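Local atomic coordinates of Dot/Icm T4SS effector (Legionella pneumophila, PDB entry 6VVE), a protein that acts as an effector kinase delivered by the Dot/Icm type IV secretion system and is activated by host inositol hexakisphosphate. Residues 16-21 / 107-112. Residues are numbered along the deposited sequence; the frame is centred on the assembly and turned at random.
With IHP (inositol hexakisphosphate), chain B.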
ATOM      1  N   PRO A  16     -13.750 -20.732  -3.854  1.00 22.87           N
ATOM      2  CA  PRO A  16     -13.256 -21.757  -2.917  1.00 27.74           C
ATOM      3  C   PRO A  16     -11.738 -21.833  -2.840  1.00 26.79           C
ATOM      4  O   PRO A  16     -11.205 -22.364  -1.857  1.00 29.70           O
ATOM      5  CB  PRO A  16     -13.849 -23.065  -3.467  1.00 31.42           C
ATOM      6  CG  PRO A  16     -15.030 -22.640  -4.276  1.00 32.18           C
ATOM      7  CD  PRO A  16     -14.650 -21.300  -4.874  1.00 29.49           C
ATOM      8  N   HIS A  17     -11.027 -21.326  -3.838  1.00 22.65           N
ATOM      9  CA  HIS A  17      -9.574 -21.339  -3.836  1.00 19.68           C
ATOM     10  C   HIS A  17      -8.965 -20.156  -3.093  1.00 19.63           C
ATOM     11  O   HIS A  17      -7.732 -20.034  -3.071  1.00 18.04           O
ATOM     12  CB  HIS A  17      -9.047 -21.345  -5.274  1.00 17.69           C
ATOM     13  CG  HIS A  17      -9.422 -22.562  -6.052  1.00 19.37           C
ATOM     14  ND1 HIS A  17      -9.241 -22.659  -7.414  1.00 26.46           N
ATOM     15  CD2 HIS A  17      -9.972 -23.736  -5.661  1.00 28.78           C
ATOM     16  CE1 HIS A  17      -9.656 -23.843  -7.827  1.00 28.37           C
ATOM     17  NE2 HIS A  17     -10.104 -24.515  -6.782  1.00 28.60           N
ATOM     18  N   TYR A  18      -9.789 -19.287  -2.493  1.00 20.56           N
ATOM     19  CA  TYR A  18      -9.272 -18.064  -1.893  1.00 20.42           C
ATOM     20  C   TYR A  18     -10.003 -17.670  -0.613  1.00 22.40           C
ATOM     21  O   TYR A  18      -9.386 -17.152   0.327  1.00 18.45           O
ATOM     22  CB  TYR A  18      -9.344 -16.914  -2.914  1.00 17.53           C
ATOM     23  CG  TYR A  18      -8.400 -17.081  -4.083  1.00 15.72           C
ATOM     24  CD1 TYR A  18      -7.032 -16.897  -3.920  1.00 17.78           C
ATOM     25  CD2 TYR A  18      -8.870 -17.435  -5.340  1.00 15.34           C
ATOM     26  CE1 TYR A  18      -6.154 -17.057  -4.990  1.00 18.74           C
ATOM     27  CE2 TYR A  18      -8.010 -17.595  -6.411  1.00 18.29           C
ATOM     28  CZ  TYR A  18      -6.649 -17.399  -6.229  1.00 17.03           C
ATOM     29  OH  TYR A  18      -5.782 -17.574  -7.289  1.00 17.79           O
ATOM     30  N   LEU A  19     -11.308 -17.914  -0.555  1.00 14.92           N
ATOM     31  CA  LEU A  19     -12.121 -17.452   0.554  1.00 21.29           C
ATOM     32  C   LEU A  19     -12.934 -18.605   1.118  1.00 20.39           C
ATOM     33  O   LEU A  19     -13.104 -19.644   0.480  1.00 18.73           O
ATOM     34  CB  LEU A  19     -13.062 -16.314   0.124  1.00 20.11           C
ATOM     35  CG  LEU A  19     -12.396 -15.038  -0.387  1.00 21.34           C
ATOM     36  CD1 LEU A  19     -13.423 -14.113  -1.032  1.00 19.97           C
ATOM     37  CD2 LEU A  19     -11.677 -14.325   0.738  1.00 19.91           C
ATOM     38  N   SER A  20     -13.447 -18.397   2.328  1.00 32.03           N
ATOM     39  CA  SER A  20     -14.317 -19.384   2.954  1.00 40.32           C
ATOM     40  C   SER A  20     -15.584 -19.574   2.129  1.00 37.56           C
ATOM     41  O   SER A  20     -16.093 -18.639   1.500  1.00 30.44           O
ATOM     42  CB  SER A  20     -14.678 -18.950   4.374  1.00 40.82           C
ATOM     43  OG  SER A  20     -15.168 -17.620   4.377  1.00 42.88           O
ATOM     44  N   GLU A  21     -16.093 -20.802   2.134  1.00 50.90           N
ATOM     45  CA  GLU A  21     -17.263 -21.167   1.358  1.00 52.10           C
ATOM     46  C   GLU A  21     -18.338 -21.744   2.270  1.00 57.33           C
ATOM     47  O   GLU A  21     -18.027 -22.543   3.160  1.00 54.65           O
ATOM     48  CB  GLU A  21     -16.897 -22.205   0.282  1.00 57.97           C
ATOM     49  CG  GLU A  21     -17.596 -22.001  -1.052  1.00 58.51           C
ATOM     50  CD  GLU A  21     -17.207 -20.691  -1.710  1.00 56.85           C
ATOM     51  OE1 GLU A  21     -17.924 -20.245  -2.631  1.00 60.85           O
ATOM     52  OE2 GLU A  21     -16.182 -20.107  -1.298  1.00 60.43           O
ATOM     53  N   GLU A 107      -8.612 -14.839   6.084  1.00 16.82           N
ATOM     54  CA  GLU A 107      -8.885 -13.562   6.734  1.00 20.90           C
ATOM     55  C   GLU A 107      -8.072 -12.440   6.101  1.00 16.11           C
ATOM     56  O   GLU A 107      -8.592 -11.341   5.864  1.00 11.64           O
ATOM     57  CB  GLU A 107      -8.593 -13.663   8.231  1.00 28.69           C
ATOM     58  CG  GLU A 107      -9.046 -12.464   9.041  1.00 31.05           C
ATOM     59  CD  GLU A 107     -10.560 -12.304   9.050  1.00 32.80           C
ATOM     60  OE1 GLU A 107     -11.261 -13.280   8.720  1.00 34.49           O
ATOM     61  OE2 GLU A 107     -11.043 -11.199   9.383  1.00 33.76           O
ATOM     62  N   ILE A 108      -6.790 -12.691   5.830  1.00 12.85           N
ATOM     63  CA  ILE A 108      -5.978 -11.699   5.136  1.00 13.27           C
ATOM     64  C   ILE A 108      -6.595 -11.364   3.786  1.00 10.59           C
ATOM     65  O   ILE A 108      -6.688 -10.192   3.409  1.00  9.86           O
ATOM     66  CB  ILE A 108      -4.527 -12.202   4.987  1.00 16.79           C
ATOM     67  CG1 ILE A 108      -3.829 -12.203   6.346  1.00 22.18           C
ATOM     68  CG2 ILE A 108      -3.767 -11.339   3.991  1.00 13.98           C
ATOM     69  CD1 ILE A 108      -2.517 -12.945   6.356  1.00 26.64           C
ATOM     70  N   ASN A 109      -7.012 -12.388   3.034  1.00 11.23           N
ATOM     71  CA  ASN A 109      -7.604 -12.156   1.721  1.00 12.79           C
ATOM     72  C   ASN A 109      -8.828 -11.259   1.814  1.00 11.26           C
ATOM     73  O   ASN A 109      -8.996 -10.341   1.003  1.00 10.16           O
ATOM     74  CB  ASN A 109      -7.979 -13.488   1.065  1.00 12.80           C
ATOM     75  CG  ASN A 109      -6.771 -14.220   0.482  1.00 13.06           C
ATOM     76  OD1 ASN A 109      -5.672 -13.676   0.399  1.00 12.88           O
ATOM     77  ND2 ASN A 109      -6.983 -15.459   0.077  1.00 13.83           N
ATOM     78  N   LEU A 110      -9.693 -11.506   2.796  1.00 15.68           N
ATOM     79  CA  LEU A 110     -10.874 -10.666   2.961  1.00 14.69           C
ATOM     80  C   LEU A 110     -10.486  -9.211   3.205  1.00 12.39           C
ATOM     81  O   LEU A 110     -11.096  -8.291   2.648  1.00 10.58           O
ATOM     82  CB  LEU A 110     -11.734 -11.197   4.111  1.00 25.59           C
ATOM     83  CG  LEU A 110     -13.169 -10.673   4.184  1.00 35.41           C
ATOM     84  CD1 LEU A 110     -14.080 -11.710   4.842  1.00 44.09           C
ATOM     85  CD2 LEU A 110     -13.238  -9.366   4.932  1.00 32.19           C
ATOM     86  N   HIS A 111      -9.474  -8.979   4.038  1.00 14.86           N
ATOM     87  CA  HIS A 111      -9.053  -7.609   4.309  1.00 14.70           C
ATOM     88  C   HIS A 111      -8.384  -6.987   3.094  1.00 11.53           C
ATOM     89  O   HIS A 111      -8.572  -5.793   2.825  1.00 12.24           O
ATOM     90  CB  HIS A 111      -8.120  -7.576   5.521  1.00 16.91           C
ATOM     91  CG  HIS A 111      -8.836  -7.672   6.831  1.00 18.87           C
ATOM     92  ND1 HIS A 111      -9.269  -6.563   7.526  1.00 20.38           N
ATOM     93  CD2 HIS A 111      -9.213  -8.746   7.560  1.00 19.83           C
ATOM     94  CE1 HIS A 111      -9.875  -6.953   8.633  1.00 20.95           C
ATOM     95  NE2 HIS A 111      -9.854  -8.272   8.678  1.00 19.43           N
ATOM     96  N   ILE A 112      -7.616  -7.783   2.338  1.00 13.15           N
ATOM     97  CA  ILE A 112      -6.986  -7.263   1.129  1.00 12.13           C
ATOM     98  C   ILE A 112      -8.044  -6.844   0.113  1.00  9.64           C
ATOM     99  O   ILE A 112      -7.922  -5.800  -0.538  1.00  9.94           O
ATOM    100  CB  ILE A 112      -6.014  -8.298   0.533  1.00 14.88           C
ATOM    101  CG1 ILE A 112      -4.777  -8.422   1.430  1.00 19.11           C
ATOM    102  CG2 ILE A 112      -5.638  -7.908  -0.882  1.00 15.81           C
ATOM    103  CD1 ILE A 112      -3.732  -9.413   0.918  1.00 20.72           C
TER
HETATM  104  C1  IHP B 401      -3.719 -20.520 -13.708  1.00 24.64           C
HETATM  105  C2  IHP B 401      -3.793 -21.959 -14.245  1.00 28.61           C
HETATM  106  C3  IHP B 401      -4.155 -22.951 -13.138  1.00 26.08           C
HETATM  107  C4  IHP B 401      -5.475 -22.555 -12.462  1.00 28.12           C
HETATM  108  C5  IHP B 401      -5.340 -21.157 -11.829  1.00 22.97           C
HETATM  109  C6  IHP B 401      -4.930 -20.107 -12.859  1.00 22.55           C
HETATM  110  O11 IHP B 401      -3.655 -19.628 -14.806  1.00 23.18           O
HETATM  111  P1  IHP B 401      -2.246 -18.863 -15.118  1.00 24.16           P
HETATM  112  O21 IHP B 401      -2.521 -17.410 -15.419  1.00 21.42           O
HETATM  113  O31 IHP B 401      -1.318 -18.988 -13.933  1.00 21.95           O
HETATM  114  O41 IHP B 401      -1.587 -19.512 -16.333  1.00 24.01           O
HETATM  115  O12 IHP B 401      -2.529 -22.282 -14.774  1.00 37.79           O
HETATM  116  P2  IHP B 401      -2.441 -22.884 -16.309  1.00 43.36           P
HETATM  117  O22 IHP B 401      -3.790 -22.789 -16.973  1.00 46.93           O
HETATM  118  O32 IHP B 401      -1.441 -22.079 -17.090  1.00 47.26           O
HETATM  119  O42 IHP B 401      -2.010 -24.325 -16.241  1.00 46.54           O
HETATM  120  O13 IHP B 401      -3.140 -22.914 -12.175  1.00 25.84           O
HETATM  121  P3  IHP B 401      -2.540 -24.306 -11.547  1.00 24.91           P
HETATM  122  O23 IHP B 401      -3.015 -25.492 -12.370  1.00 24.95           O
HETATM  123  O33 IHP B 401      -1.018 -24.233 -11.577  1.00 23.35           O
HETATM  124  O43 IHP B 401      -2.995 -24.470 -10.113  1.00 26.03           O
HETATM  125  O14 IHP B 401      -5.795 -23.484 -11.474  1.00 37.42           O
HETATM  126  P4  IHP B 401      -7.325 -24.098 -11.482  1.00 44.96           P
HETATM  127  O24 IHP B 401      -7.578 -24.838 -12.769  1.00 48.19           O
HETATM  128  O34 IHP B 401      -8.315 -22.948 -11.387  1.00 49.68           O
HETATM  129  O44 IHP B 401      -7.504 -25.036 -10.313  1.00 48.14           O
HETATM  130  O15 IHP B 401      -6.566 -20.783 -11.279  1.00 23.75           O
HETATM  131  P5  IHP B 401      -6.704 -20.670  -9.650  1.00 24.01           P
HETATM  132  O25 IHP B 401      -8.108 -21.063  -9.238  1.00 21.69           O
HETATM  133  O35 IHP B 401      -5.716 -21.584  -8.975  1.00 21.55           O
HETATM  134  O45 IHP B 401      -6.427 -19.240  -9.238  1.00 22.94           O
HETATM  135  O16 IHP B 401      -4.588 -18.915 -12.181  1.00 24.86           O
HETATM  136  P6  IHP B 401      -5.564 -17.595 -12.328  1.00 24.64           P
HETATM  137  O26 IHP B 401      -4.732 -16.383 -12.688  1.00 23.73           O
HETATM  138  O36 IHP B 401      -6.595 -17.835 -13.403  1.00 21.17           O
HETATM  139  O46 IHP B 401      -6.262 -17.370 -11.002  1.00 23.47           O
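L19 and N109 mark the nearest approach of the backbones, their CA atoms 7.1 Å apart, where residues 16-21, a 3-10 turn running into loop, pass helix 102-121. One hydrogen bond joins the segments: N109 ND2 donates to the backbone O of Y18 over 3.0 Å, with an N-H...O angle of 163°. The acceptor lies almost in the N109 amide plane, whereas ND2 is tilted 24° from the plane of the Y18 carbonyl. At the other end of the amide, OD1 accepts from the backbone N of W133, so both ends of the buried amide are satisfied, which should hold its orientation. L19 reaches back to the helix through one methyl branch, CD2 lying 3.8 Å from N109 CB and near L110 N.

The same loop faces inositol hexakisphosphate. With CG anti to its carbonyl carbon (chi1 -68°), Y18 keeps the near edge of its ring beside N109 ND2, while OH donates a hydrogen bond to O45 of the ligand at 2.6 Å. H17 ND1 donates to O25 on the same phosphate at 2.7 Å, nearly straight; K136 and R30 bind the ligand too. Y18 accepts from the helix through its backbone and grips phosphate through its hydroxyl. This chemistry links the inositol hexakisphosphate pocket to helix 102-121 through one residue that binds both, a possible route for ligand binding to be felt in the kinase fold.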